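Long-range contacts in teicoplanin pseudoaglycone deacetylases Orf2 (Actinoplanes teichomyceticus, PDB 3DFF), which probably removes an acetyl group from the teicoplanin pseudoaglycone, as a zinc-dependent deacetylase of the PIG-L family acting in lipoglycopeptide antibiotic biosynthesis: residues Ala12-Leu17 and Val40-Ala45; Asp18-Ser23 and Arg183-Leu188; Leu96-Arg101 and His161-Ala166; Phe204-Ala209 and Thr263-Val268. All coordinates share one frame; numbering follows the deposited sequence.

Contact 1: residues Ala12-Leu17 and Val40-Ala45; sequences AISPHL and VYTVFA. With ZN (zinc ion), chain B.
Ala12 O takes the N-H of Tyr41 at 2.8 Å, while its small CB meets Val40 CG2 on the face that helix 19-33 covers. Ile13 turns to the other face, toward helices 126-147 and 162-178; its CG2 branch, anti to the backbone N, packs 3.6 Å from Val43 CG2 and approaches the Tyr41 ring obliquely. Ser14 grips the neighbour twice, its N donating to Tyr41 O at 2.8 Å and its O accepting from Val43 N at 2.9 Å. These rungs pair the parallel strands of a beta-alpha-beta unit, whose C-terminal ends carry the zinc site. Ser14 OG, swung beside its own carbonyl carbon (chi1 -172°), donates to His16 O at 2.7 Å and accepts from Ala20 N, spanning the bend after the strand. Pro15 O receives Phe44 N at 2.9 Å and lies at the edge of the Phe44 ring. His16 ND1 binds the zinc ion at 2.1 Å, and its NE2 is bonded to Asp163. Leu17 CD2 ends 3.8 Å from Thr42 CG2, and a water joins Leu17 N to Phe44 O.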
loop_
_atom_site.group_PDB
_atom_site.type_symbol
_atom_site.label_atom_id
_atom_site.label_comp_id
_atom_site.label_asym_id
_atom_site.label_seq_id
_atom_site.Cartn_x
_atom_site.Cartn_y
_atom_site.Cartn_z
ATOM N N ALA A 12 9.869 -1.088 3.516
ATOM C CA ALA A 12 8.486 -0.655 3.370
ATOM C C ALA A 12 7.735 -1.784 2.677
ATOM O O ALA A 12 8.241 -2.379 1.724
ATOM C CB ALA A 12 8.396 0.624 2.596
ATOM N N ILE A 13 6.541 -2.092 3.168
ATOM C CA ILE A 13 5.742 -3.155 2.551
ATOM C C ILE A 13 4.436 -2.572 2.030
ATOM O O ILE A 13 3.547 -2.232 2.806
ATOM C CB ILE A 13 5.506 -4.292 3.535
ATOM C CG1 ILE A 13 6.860 -4.812 4.078
ATOM C CG2 ILE A 13 4.701 -5.430 2.898
ATOM C CD1 ILE A 13 6.729 -5.924 5.029
ATOM N N SER A 14 4.363 -2.436 0.711
ATOM C CA SER A 14 3.218 -1.810 0.065
ATOM C C SER A 14 2.221 -2.874 -0.406
ATOM O O SER A 14 2.628 -3.855 -1.017
ATOM C CB SER A 14 3.707 -1.005 -1.128
ATOM O OG SER A 14 2.652 -0.229 -1.678
ATOM N N PRO A 15 0.913 -2.683 -0.153
ATOM C CA PRO A 15 -0.056 -3.644 -0.711
ATOM C C PRO A 15 -0.020 -3.629 -2.229
ATOM O O PRO A 15 0.146 -4.694 -2.844
ATOM C CB PRO A 15 -1.428 -3.155 -0.184
ATOM C CG PRO A 15 -1.131 -2.136 0.818
ATOM C CD PRO A 15 0.265 -1.610 0.620
ATOM N N HIS A 16 -0.173 -2.445 -2.832
ATOM C CA HIS A 16 -0.268 -2.313 -4.283
ATOM C C HIS A 16 0.822 -1.420 -4.815
ATOM O O HIS A 16 1.521 -0.748 -4.056
ATOM C CB HIS A 16 -1.600 -1.683 -4.693
ATOM C CG HIS A 16 -2.787 -2.458 -4.243
ATOM N ND1 HIS A 16 -3.746 -1.925 -3.406
ATOM C CD2 HIS A 16 -3.192 -3.716 -4.535
ATOM C CE1 HIS A 16 -4.689 -2.828 -3.202
ATOM N NE2 HIS A 16 -4.364 -3.930 -3.858
ATOM N N LEU A 17 0.952 -1.414 -6.141
ATOM C CA LEU A 17 1.941 -0.597 -6.831
ATOM C C LEU A 17 1.478 0.862 -6.892
ATOM O O LEU A 17 0.889 1.307 -7.890
ATOM C CB LEU A 17 2.206 -1.189 -8.227
ATOM C CG LEU A 17 2.762 -2.622 -8.230
ATOM C CD1 LEU A 17 2.515 -3.316 -9.536
ATOM C CD2 LEU A 17 4.291 -2.608 -7.930
ATOM N N VAL A 40 11.494 -1.070 -0.947
ATOM C CA VAL A 40 10.028 -1.033 -0.969
ATOM C C VAL A 40 9.548 -2.291 -1.675
ATOM O O VAL A 40 9.714 -2.424 -2.892
ATOM C CB VAL A 40 9.527 0.222 -1.668
ATOM C CG1 VAL A 40 7.988 0.245 -1.730
ATOM C CG2 VAL A 40 10.061 1.487 -0.927
ATOM N N TYR A 41 9.005 -3.202 -0.882
ATOM C CA TYR A 41 8.483 -4.483 -1.371
ATOM C C TYR A 41 6.990 -4.346 -1.554
ATOM O O TYR A 41 6.292 -3.996 -0.603
ATOM C CB TYR A 41 8.789 -5.575 -0.343
ATOM C CG TYR A 41 8.018 -6.877 -0.505
ATOM C CD1 TYR A 41 8.151 -7.652 -1.665
ATOM C CD2 TYR A 41 7.166 -7.330 0.499
ATOM C CE1 TYR A 41 7.449 -8.844 -1.816
ATOM C CE2 TYR A 41 6.445 -8.530 0.366
ATOM C CZ TYR A 41 6.596 -9.285 -0.804
ATOM O OH TYR A 41 5.902 -10.465 -0.954
ATOM N N THR A 42 6.499 -4.630 -2.760
ATOM C CA THR A 42 5.058 -4.611 -3.000
ATOM C C THR A 42 4.542 -6.046 -3.052
ATOM O O THR A 42 5.006 -6.850 -3.853
ATOM C CB THR A 42 4.722 -3.874 -4.292
ATOM O OG1 THR A 42 5.207 -2.520 -4.211
ATOM C CG2 THR A 42 3.189 -3.860 -4.528
ATOM N N VAL A 43 3.584 -6.341 -2.182
ATOM C CA VAL A 43 2.972 -7.665 -2.031
ATOM C C VAL A 43 2.174 -8.081 -3.272
ATOM O O VAL A 43 2.432 -9.131 -3.858
ATOM C CB VAL A 43 2.067 -7.704 -0.780
ATOM C CG1 VAL A 43 1.395 -9.079 -0.591
ATOM C CG2 VAL A 43 2.886 -7.337 0.455
ATOM N N PHE A 44 1.200 -7.259 -3.664
ATOM C CA PHE A 44 0.263 -7.642 -4.726
ATOM C C PHE A 44 0.720 -7.145 -6.089
ATOM O O PHE A 44 0.008 -6.437 -6.799
ATOM C CB PHE A 44 -1.175 -7.236 -4.342
ATOM C CG PHE A 44 -1.688 -7.999 -3.164
ATOM C CD1 PHE A 44 -2.153 -9.309 -3.319
ATOM C CD2 PHE A 44 -1.639 -7.449 -1.881
ATOM C CE1 PHE A 44 -2.604 -10.069 -2.213
ATOM C CE2 PHE A 44 -2.086 -8.202 -0.763
ATOM C CZ PHE A 44 -2.557 -9.529 -0.936
ATOM N N ALA A 45 1.941 -7.526 -6.445
ATOM C CA ALA A 45 2.551 -7.158 -7.726
ATOM C C ALA A 45 2.699 -8.391 -8.621
ATOM O O ALA A 45 3.421 -8.338 -9.602
ATOM C CB ALA A 45 3.925 -6.499 -7.483
HETATM ZN ZN ZN B . -3.726 -0.009 -2.566
HETATM O O HOH W 1 4.779 0.181 -4.427
HETATM O O HOH W 2 -0.536 -3.682 -7.370
HETATM O O HOH W 3 -3.392 0.927 -4.428
HETATM O O HOH W 4 -5.679 0.394 -2.752
#

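Contact 2: residues Asp18-Ser23 and Arg183-Leu188; sequences DDAVLS and RLWEDL. With ZN (zinc ion), chain B.
Ser23 faces both Leu188 and Trp185, and its small hydroxymethyl group serves each differently. Its OG accepts the N-H of Leu188 at 3.0 Å in an almost straight bond (175°), a polar anchor inside a buried contact. Its CB rests over one face of the five-membered ring of Trp185 as a CH-pi contact, though the closeness modelled there is doubtful. Trp185 already starts toward the helix, and with CG between the backbone N and the carbonyl carbon (chi1 61°) the indole lies against it; its CH2 packs 3.7 Å from Ala20 CB, a small methyl that suits so close an approach of the broad ring. Leu188 CD1 packs on the helix backbone, 3.6 Å from Leu22 O, while Leu188 O meets Leu22 CB. A water donates to Leu188 O and to Asp19 OD1, and also bonds Ser23 OG, tying the loop to a carboxylate that holds the zinc ion through OD2 at 2.1 Å and OD1 at 2.6 Å. Asp187 OD1 is bonded to ND1 of His164, another zinc ligand. Helix 19-33 thus docks on the end of strand 182-185; Trp185 also touches strand 151-155, while helix 216-226 packs against Leu22 and Leu188.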
loop_
_atom_site.group_PDB
_atom_site.type_symbol
_atom_site.label_atom_id
_atom_site.label_comp_id
_atom_site.label_asym_id
_atom_site.label_seq_id
_atom_site.Cartn_x
_atom_site.Cartn_y
_atom_site.Cartn_z
ATOM N N ASP A 18 1.733 1.572 -5.793
ATOM C CA ASP A 18 1.434 3.006 -5.610
ATOM C C ASP A 18 1.300 3.387 -4.139
ATOM O O ASP A 18 1.544 4.529 -3.782
ATOM C CB ASP A 18 0.189 3.478 -6.374
ATOM C CG ASP A 18 -1.096 2.692 -6.010
ATOM O OD1 ASP A 18 -1.103 1.831 -5.107
ATOM O OD2 ASP A 18 -2.117 2.934 -6.692
ATOM N N ASP A 19 0.910 2.449 -3.280
ATOM C CA ASP A 19 0.461 2.828 -1.934
ATOM C C ASP A 19 1.582 3.425 -1.093
ATOM O O ASP A 19 1.371 4.423 -0.400
ATOM C CB ASP A 19 -0.164 1.639 -1.186
ATOM C CG ASP A 19 -1.503 1.225 -1.757
ATOM O OD1 ASP A 19 -2.424 2.064 -1.828
ATOM O OD2 ASP A 19 -1.642 0.048 -2.134
ATOM N N ALA A 20 2.761 2.820 -1.152
ATOM C CA ALA A 20 3.900 3.290 -0.344
ATOM C C ALA A 20 4.297 4.691 -0.752
ATOM O O ALA A 20 4.628 5.534 0.116
ATOM C CB ALA A 20 5.102 2.330 -0.502
ATOM N N VAL A 21 4.302 4.954 -2.053
ATOM C CA VAL A 21 4.689 6.294 -2.526
ATOM C C VAL A 21 3.620 7.320 -2.132
ATOM O O VAL A 21 3.929 8.370 -1.569
ATOM C CB VAL A 21 5.017 6.311 -4.026
ATOM C CG1 VAL A 21 5.252 7.737 -4.511
ATOM C CG2 VAL A 21 6.255 5.429 -4.283
ATOM N N LEU A 22 2.358 7.007 -2.403
ATOM C CA LEU A 22 1.264 7.907 -2.015
ATOM C C LEU A 22 1.266 8.219 -0.529
ATOM O O LEU A 22 1.004 9.370 -0.120
ATOM C CB LEU A 22 -0.079 7.255 -2.338
ATOM C CG LEU A 22 -0.497 7.298 -3.800
ATOM C CD1 LEU A 22 -1.614 6.283 -4.028
ATOM C CD2 LEU A 22 -0.933 8.711 -4.214
ATOM N N SER A 23 1.527 7.202 0.282
ATOM C CA SER A 23 1.357 7.328 1.730
ATOM C C SER A 23 2.615 7.745 2.467
ATOM O O SER A 23 2.529 8.369 3.534
ATOM C CB SER A 23 0.830 6.025 2.336
ATOM O OG SER A 23 -0.383 5.632 1.720
ATOM N N ARG A 183 5.893 -0.027 12.001
ATOM C CA ARG A 183 5.020 1.143 12.073
ATOM C C ARG A 183 4.021 1.015 10.938
ATOM O O ARG A 183 4.290 0.305 9.963
ATOM C CB ARG A 183 5.797 2.449 11.915
ATOM C CG ARG A 183 6.880 2.701 12.964
ATOM C CD ARG A 183 7.572 4.030 12.720
ATOM N NE ARG A 183 6.700 5.179 12.961
ATOM C CZ ARG A 183 6.466 5.710 14.163
ATOM N NH1 ARG A 183 7.028 5.191 15.251
ATOM N NH2 ARG A 183 5.648 6.747 14.283
ATOM N N LEU A 184 2.870 1.669 11.086
ATOM C CA LEU A 184 1.890 1.724 9.998
ATOM C C LEU A 184 1.768 3.153 9.516
ATOM O O LEU A 184 1.725 4.070 10.333
ATOM C CB LEU A 184 0.528 1.253 10.478
ATOM C CG LEU A 184 0.487 -0.088 11.215
ATOM C CD1 LEU A 184 -0.941 -0.466 11.557
ATOM C CD2 LEU A 184 1.163 -1.194 10.406
ATOM N N TRP A 185 1.658 3.344 8.209
ATOM C CA TRP A 185 1.410 4.687 7.689
ATOM C C TRP A 185 -0.074 4.906 7.509
ATOM O O TRP A 185 -0.863 3.959 7.411
ATOM C CB TRP A 185 2.152 4.942 6.369
ATOM C CG TRP A 185 1.766 4.032 5.235
ATOM C CD1 TRP A 185 0.518 3.884 4.669
ATOM C CD2 TRP A 185 2.635 3.152 4.517
ATOM N NE1 TRP A 185 0.566 2.949 3.643
ATOM C CE2 TRP A 185 1.853 2.483 3.542
ATOM C CE3 TRP A 185 3.995 2.846 4.615
ATOM C CZ2 TRP A 185 2.414 1.545 2.645
ATOM C CZ3 TRP A 185 4.543 1.888 3.731
ATOM C CH2 TRP A 185 3.750 1.274 2.763
ATOM N N GLU A 186 -0.457 6.177 7.445
ATOM C CA GLU A 186 -1.840 6.531 7.182
ATOM C C GLU A 186 -2.100 6.371 5.688
ATOM O O GLU A 186 -1.462 7.058 4.876
ATOM C CB GLU A 186 -2.057 7.980 7.637
ATOM C CG GLU A 186 -3.482 8.414 7.539
ATOM C CD GLU A 186 -3.671 9.878 7.904
ATOM O OE1 GLU A 186 -2.812 10.716 7.540
ATOM O OE2 GLU A 186 -4.691 10.185 8.559
ATOM N N ASP A 187 -3.004 5.454 5.310
ATOM C CA ASP A 187 -3.232 5.185 3.880
ATOM C C ASP A 187 -3.737 6.447 3.195
ATOM O O ASP A 187 -4.758 6.986 3.606
ATOM C CB ASP A 187 -4.257 4.058 3.644
ATOM C CG ASP A 187 -3.951 2.805 4.427
ATOM O OD1 ASP A 187 -3.768 1.751 3.765
ATOM O OD2 ASP A 187 -3.910 2.853 5.679
ATOM N N LEU A 188 -3.018 6.895 2.172
ATOM C CA LEU A 188 -3.468 8.019 1.336
ATOM C C LEU A 188 -3.742 7.584 -0.097
ATOM O O LEU A 188 -3.042 6.718 -0.633
ATOM C CB LEU A 188 -2.432 9.152 1.348
ATOM C CG LEU A 188 -2.096 9.723 2.727
ATOM C CD1 LEU A 188 -0.973 10.721 2.616
ATOM C CD2 LEU A 188 -3.324 10.407 3.332
HETATM ZN ZN ZN B . -3.726 -0.009 -2.566
HETATM O O HOH W 3 -3.392 0.927 -4.428
HETATM O O HOH W 5 -2.467 4.126 -0.042
HETATM O O HOH W 6 0.616 8.770 5.369
HETATM O O HOH W 4 -5.679 0.394 -2.752
#

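Contact 3: residues Leu96-Arg101 and His161-Ala166. With ZN (zinc ion), chain B.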
loop_
_atom_site.group_PDB
_atom_site.type_symbol
_atom_site.label_atom_id
_atom_site.label_comp_id
_atom_site.label_asym_id
_atom_site.label_seq_id
_atom_site.Cartn_x
_atom_site.Cartn_y
_atom_site.Cartn_z
ATOM N N LEU A 96 -1.415 -12.047 -6.371
ATOM C CA LEU A 96 -2.316 -11.427 -7.326
ATOM C C LEU A 96 -3.218 -10.396 -6.660
ATOM O O LEU A 96 -3.893 -10.696 -5.670
ATOM C CB LEU A 96 -3.209 -12.503 -7.961
ATOM C CG LEU A 96 -2.525 -13.452 -8.939
ATOM C CD1 LEU A 96 -3.542 -14.503 -9.402
ATOM C CD2 LEU A 96 -1.955 -12.744 -10.112
ATOM N N ASP A 97 -3.277 -9.213 -7.270
ATOM C CA ASP A 97 -4.247 -8.201 -6.868
ATOM C C ASP A 97 -5.650 -8.819 -6.777
ATOM O O ASP A 97 -5.980 -9.706 -7.550
ATOM C CB ASP A 97 -4.280 -7.063 -7.875
ATOM C CG ASP A 97 -5.139 -5.910 -7.387
ATOM O OD1 ASP A 97 -6.389 -6.030 -7.340
ATOM O OD2 ASP A 97 -4.566 -4.905 -6.990
ATOM N N SER A 98 -6.469 -8.312 -5.863
ATOM C CA SER A 98 -7.855 -8.789 -5.692
ATOM C C SER A 98 -8.624 -8.909 -7.005
ATOM O O SER A 98 -9.453 -9.809 -7.118
ATOM C CB SER A 98 -8.622 -7.895 -4.721
ATOM O OG SER A 98 -8.648 -6.560 -5.197
ATOM N N ILE A 99 -8.360 -8.047 -7.995
ATOM C CA ILE A 99 -9.118 -8.142 -9.261
ATOM C C ILE A 99 -8.743 -9.340 -10.124
ATOM O O ILE A 99 -9.412 -9.629 -11.129
ATOM C CB ILE A 99 -9.066 -6.849 -10.108
ATOM C CG1 ILE A 99 -7.607 -6.472 -10.455
ATOM C CG2 ILE A 99 -9.788 -5.735 -9.396
ATOM C CD1 ILE A 99 -7.512 -5.360 -11.556
ATOM N N TYR A 100 -7.678 -10.043 -9.747
ATOM C CA TYR A 100 -7.238 -11.179 -10.538
ATOM C C TYR A 100 -7.440 -12.504 -9.820
ATOM O O TYR A 100 -7.218 -13.553 -10.434
ATOM C CB TYR A 100 -5.753 -11.057 -10.928
ATOM C CG TYR A 100 -5.398 -9.764 -11.634
ATOM C CD1 TYR A 100 -6.055 -9.375 -12.831
ATOM C CD2 TYR A 100 -4.415 -8.919 -11.117
ATOM C CE1 TYR A 100 -5.724 -8.194 -13.477
ATOM C CE2 TYR A 100 -4.080 -7.720 -11.770
ATOM C CZ TYR A 100 -4.740 -7.369 -12.939
ATOM O OH TYR A 100 -4.413 -6.172 -13.558
ATOM N N ARG A 101 -7.812 -12.456 -8.537
ATOM C CA ARG A 101 -7.884 -13.689 -7.748
ATOM C C ARG A 101 -9.199 -14.424 -7.970
ATOM O O ARG A 101 -10.220 -13.820 -8.277
ATOM C CB ARG A 101 -7.688 -13.422 -6.249
ATOM C CG ARG A 101 -6.285 -12.885 -5.909
ATOM C CD ARG A 101 -5.910 -13.191 -4.446
ATOM N NE ARG A 101 -6.771 -12.587 -3.427
ATOM C CZ ARG A 101 -6.647 -11.334 -2.997
ATOM N NH1 ARG A 101 -5.749 -10.529 -3.539
ATOM N NH2 ARG A 101 -7.439 -10.868 -2.052
ATOM N N HIS A 161 -9.490 -1.868 2.322
ATOM C CA HIS A 161 -9.279 -2.660 1.104
ATOM C C HIS A 161 -8.736 -4.026 1.548
ATOM O O HIS A 161 -7.759 -4.094 2.321
ATOM C CB HIS A 161 -8.303 -2.006 0.130
ATOM C CG HIS A 161 -8.183 -2.741 -1.170
ATOM N ND1 HIS A 161 -8.586 -2.198 -2.373
ATOM C CD2 HIS A 161 -7.713 -3.981 -1.456
ATOM C CE1 HIS A 161 -8.364 -3.070 -3.340
ATOM N NE2 HIS A 161 -7.845 -4.165 -2.810
ATOM N N PRO A 162 -9.361 -5.117 1.093
ATOM C CA PRO A 162 -8.933 -6.449 1.560
ATOM C C PRO A 162 -7.425 -6.717 1.383
ATOM O O PRO A 162 -6.800 -7.401 2.222
ATOM C CB PRO A 162 -9.731 -7.401 0.672
ATOM C CG PRO A 162 -10.915 -6.611 0.187
ATOM C CD PRO A 162 -10.539 -5.169 0.198
ATOM N N ASP A 163 -6.854 -6.211 0.296
ATOM C CA ASP A 163 -5.437 -6.403 0.023
ATOM C C ASP A 163 -4.596 -5.615 1.024
ATOM O O ASP A 163 -3.488 -6.032 1.386
ATOM C CB ASP A 163 -5.083 -5.950 -1.393
ATOM C CG ASP A 163 -5.634 -6.883 -2.479
ATOM O OD1 ASP A 163 -6.017 -8.027 -2.160
ATOM O OD2 ASP A 163 -5.640 -6.476 -3.662
ATOM N N HIS A 164 -5.100 -4.457 1.443
ATOM C CA HIS A 164 -4.408 -3.646 2.452
ATOM C C HIS A 164 -4.453 -4.327 3.801
ATOM O O HIS A 164 -3.444 -4.357 4.520
ATOM C CB HIS A 164 -5.023 -2.248 2.552
ATOM C CG HIS A 164 -4.638 -1.349 1.419
ATOM N ND1 HIS A 164 -4.292 -0.023 1.605
ATOM C CD2 HIS A 164 -4.538 -1.584 0.086
ATOM C CE1 HIS A 164 -3.988 0.512 0.435
ATOM N NE2 HIS A 164 -4.133 -0.410 -0.506
ATOM N N GLU A 165 -5.620 -4.877 4.151
ATOM C CA GLU A 165 -5.744 -5.621 5.414
ATOM C C GLU A 165 -4.876 -6.876 5.419
ATOM O O GLU A 165 -4.226 -7.154 6.426
ATOM C CB GLU A 165 -7.211 -5.960 5.703
ATOM C CG GLU A 165 -8.026 -4.703 5.909
ATOM C CD GLU A 165 -9.437 -4.950 6.391
ATOM O OE1 GLU A 165 -9.931 -6.092 6.294
ATOM O OE2 GLU A 165 -10.059 -3.978 6.863
ATOM N N ALA A 166 -4.847 -7.615 4.317
ATOM C CA ALA A 166 -3.982 -8.818 4.236
ATOM C C ALA A 166 -2.507 -8.460 4.395
ATOM O O ALA A 166 -1.766 -9.151 5.106
ATOM C CB ALA A 166 -4.199 -9.533 2.919
HETATM ZN ZN ZN B . -3.726 -0.009 -2.566
HETATM O O HOH W 3 -3.392 0.927 -4.428
HETATM O O HOH W 4 -5.679 0.394 -2.752
#
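Arg101 and Asp163 form the salt bridge of this contact. The guanidinium comes end-on, NH1 at 2.9 Å and NH2 at 3.2 Å from the single atom Asp163 OD1, which lies in the guanidinium plane; the carboxylate itself is turned 52° from that plane. A bend at chi3 (-62°) brings the long arginine chain round so that NH1 can also donate to Leu96 O at 2.8 Å, fixing the rotation of the group.

Among the other hydrogen bonds, Ser98 N donates to the syn lone pair of Asp163 OD2 at 3.0 Å. Ser98 OG makes a weak bond, 3.5 Å long, to His161 NE2, meeting the ring at its edge, and is also bonded to a tetraethylene glycol molecule. Asp97 steadies its own loop by an Asx turn, OD1 accepting Ile99 N through its anti lone pair.

The two carboxylates are the close like-charged pair: Asp97 OD1 lies 3.8 Å from Asp163 OD2, their planes nearly perpendicular. Both have been seen to bind a second zinc ion in this protein, though none is bound here.

With OD1 held by arginine and OD2 by a backbone N-H, Asp163 is aimed at His16, whose NE2 also bonds OD2. Toward the zinc ion present here the aspartate is therefore a second-shell partner, probably orienting and polarising that imidazole, while the next residue, His164, binds the metal directly.

Contact 4: residues Phe204-Ala209 and Thr263-Val268; sequences FRLGSA and TTWPVV
The guanidinium of Arg205 lies across the methyl CG2 of Val268, which sits 3.8 Å from its plane, over its centre; the chain, extended from CG to NE, lays this flat group along the exposed side of the sheet. On the other face, Leu206 CD1 stands over the five-membered ring of Trp265, 4.2 Å from its centroid, in a CH-pi contact, while Thr263 CG2 covers the opposite face of the indole. The tryptophan CG lies beside its own backbone N (chi1 -62°), which places the indole beside Ala209, whose CB is 3.4 Å from Trp265 NE1. Phe204 CB adds a contact with Val267 CG1 on the Leu206 face. Between the antiparallel backbones, Arg205 and Val268 are a hydrogen-bonded pair, each N 2.9 Å from the other's O, and Leu206 faces Val267 in a non-hydrogen-bonded pair. Gly207 N then donates to Pro266 O at 2.8 Å, and the bare CA of Gly207 lets the proline ring come within 3.7 Å, measured from Pro266 CG. Because Pro266 has no N-H to offer and its CD abuts Ser208 O, the regular ladder is interrupted here; packing round Trp265 fills the interval, and backbone pairing resumes where Thr264 bonds Asp210.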
loop_
_atom_site.group_PDB
_atom_site.type_symbol
_atom_site.label_atom_id
_atom_site.label_comp_id
_atom_site.label_asym_id
_atom_site.label_seq_id
_atom_site.Cartn_x
_atom_site.Cartn_y
_atom_site.Cartn_z
ATOM N N PHE A 204 -2.289 -6.839 19.104
ATOM C CA PHE A 204 -1.570 -5.651 18.626
ATOM C C PHE A 204 -2.367 -4.372 18.840
ATOM O O PHE A 204 -3.588 -4.385 18.761
ATOM C CB PHE A 204 -1.292 -5.754 17.120
ATOM C CG PHE A 204 -0.435 -6.925 16.737
ATOM C CD1 PHE A 204 0.971 -6.825 16.771
ATOM C CD2 PHE A 204 -1.017 -8.120 16.344
ATOM C CE1 PHE A 204 1.776 -7.913 16.417
ATOM C CE2 PHE A 204 -0.226 -9.213 15.991
ATOM C CZ PHE A 204 1.176 -9.105 16.020
ATOM N N ARG A 205 -1.661 -3.266 19.067
ATOM C CA ARG A 205 -2.310 -1.954 19.137
ATOM C C ARG A 205 -1.408 -0.828 18.676
ATOM O O ARG A 205 -0.186 -0.966 18.612
ATOM C CB ARG A 205 -2.832 -1.679 20.543
ATOM C CG ARG A 205 -1.742 -1.389 21.521
ATOM C CD ARG A 205 -2.335 -0.892 22.834
ATOM N NE ARG A 205 -1.259 -0.649 23.784
ATOM C CZ ARG A 205 -0.596 0.496 23.881
ATOM N NH1 ARG A 205 -0.925 1.528 23.122
ATOM N NH2 ARG A 205 0.386 0.617 24.760
ATOM N N LEU A 206 -2.027 0.290 18.321
ATOM C CA LEU A 206 -1.272 1.444 17.872
ATOM C C LEU A 206 -0.765 2.273 19.029
ATOM O O LEU A 206 -1.498 2.535 19.976
ATOM C CB LEU A 206 -2.141 2.349 16.999
ATOM C CG LEU A 206 -2.758 1.726 15.757
ATOM C CD1 LEU A 206 -3.636 2.775 15.099
ATOM C CD2 LEU A 206 -1.647 1.280 14.846
ATOM N N GLY A 207 0.479 2.721 18.922
ATOM C CA GLY A 207 0.991 3.710 19.856
ATOM C C GLY A 207 0.577 5.098 19.411
ATOM O O GLY A 207 -0.261 5.262 18.506
ATOM N N SER A 208 1.183 6.103 20.042
ATOM C CA SER A 208 0.939 7.494 19.683
ATOM C C SER A 208 1.421 7.823 18.270
ATOM O O SER A 208 2.494 7.377 17.841
ATOM C CB SER A 208 1.603 8.431 20.699
ATOM O OG SER A 208 1.185 8.105 22.015
ATOM N N ALA A 209 0.619 8.603 17.560
ATOM C CA ALA A 209 0.947 9.048 16.211
ATOM C C ALA A 209 2.221 9.897 16.187
ATOM O O ALA A 209 2.519 10.633 17.143
ATOM C CB ALA A 209 -0.221 9.828 15.637
ATOM N N THR A 263 1.614 10.980 8.540
ATOM C CA THR A 263 1.261 10.377 9.819
ATOM C C THR A 263 1.578 8.878 9.830
ATOM O O THR A 263 1.174 8.150 8.912
ATOM C CB THR A 263 -0.226 10.631 10.125
ATOM O OG1 THR A 263 -0.443 12.053 10.201
ATOM C CG2 THR A 263 -0.656 9.999 11.434
ATOM N N THR A 264 2.292 8.442 10.870
ATOM C CA THR A 264 2.573 7.028 11.104
ATOM C C THR A 264 2.351 6.668 12.583
ATOM O O THR A 264 2.409 7.540 13.453
ATOM C CB THR A 264 4.026 6.641 10.692
ATOM O OG1 THR A 264 4.988 7.355 11.499
ATOM C CG2 THR A 264 4.287 6.915 9.214
ATOM N N TRP A 265 2.092 5.393 12.868
ATOM C CA TRP A 265 1.911 4.943 14.240
ATOM C C TRP A 265 2.804 3.750 14.480
ATOM O O TRP A 265 2.910 2.880 13.604
ATOM C CB TRP A 265 0.489 4.472 14.490
ATOM C CG TRP A 265 -0.571 5.492 14.324
ATOM C CD1 TRP A 265 -1.082 6.314 15.287
ATOM C CD2 TRP A 265 -1.290 5.782 13.119
ATOM N NE1 TRP A 265 -2.074 7.105 14.752
ATOM C CE2 TRP A 265 -2.219 6.801 13.424
ATOM C CE3 TRP A 265 -1.240 5.276 11.813
ATOM C CZ2 TRP A 265 -3.092 7.331 12.467
ATOM C CZ3 TRP A 265 -2.118 5.800 10.856
ATOM C CH2 TRP A 265 -3.028 6.819 11.195
ATOM N N PRO A 266 3.423 3.664 15.671
ATOM C CA PRO A 266 4.137 2.417 15.966
ATOM C C PRO A 266 3.117 1.356 16.335
ATOM O O PRO A 266 2.056 1.689 16.867
ATOM C CB PRO A 266 4.988 2.790 17.180
ATOM C CG PRO A 266 4.171 3.861 17.881
ATOM C CD PRO A 266 3.503 4.642 16.779
ATOM N N VAL A 267 3.407 0.091 16.034
ATOM C CA VAL A 267 2.552 -0.999 16.460
ATOM C C VAL A 267 3.252 -1.739 17.589
ATOM O O VAL A 267 4.398 -2.183 17.438
ATOM C CB VAL A 267 2.274 -2.017 15.341
ATOM C CG1 VAL A 267 1.202 -2.989 15.797
ATOM C CG2 VAL A 267 1.823 -1.294 14.106
ATOM N N VAL A 268 2.562 -1.851 18.708
ATOM C CA VAL A 268 3.122 -2.502 19.884
ATOM C C VAL A 268 2.187 -3.617 20.337
ATOM O O VAL A 268 1.067 -3.756 19.829
ATOM C CB VAL A 268 3.394 -1.468 20.998
ATOM C CG1 VAL A 268 4.342 -0.372 20.498
ATOM C CG2 VAL A 268 2.064 -0.874 21.505
#

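How the contacts relate
Contacts 1, 2 and 4 lie along one mixed seven-stranded sheet: contact 1 pairs strands 9-14 and 37-42, contact 2 brings helix 19-33 to the end of strand 182-185 and the loop after it, and contact 4 pairs strand 263-269 with the edge strand 204-211. Contact 3 joins a loop to helix 162-178 beside the metal. Contacts 1, 2 and 3 each supply one zinc ligand, His16, Asp19 and His164, so residues far apart in sequence converge on one site; contact 3 is nested in the loop closed by contact 2. Contact 4 follows in the chain, its centre about 20 Å from that of contact 1, and reaches contact 2 through the backbone bond between Leu184 and Trp265.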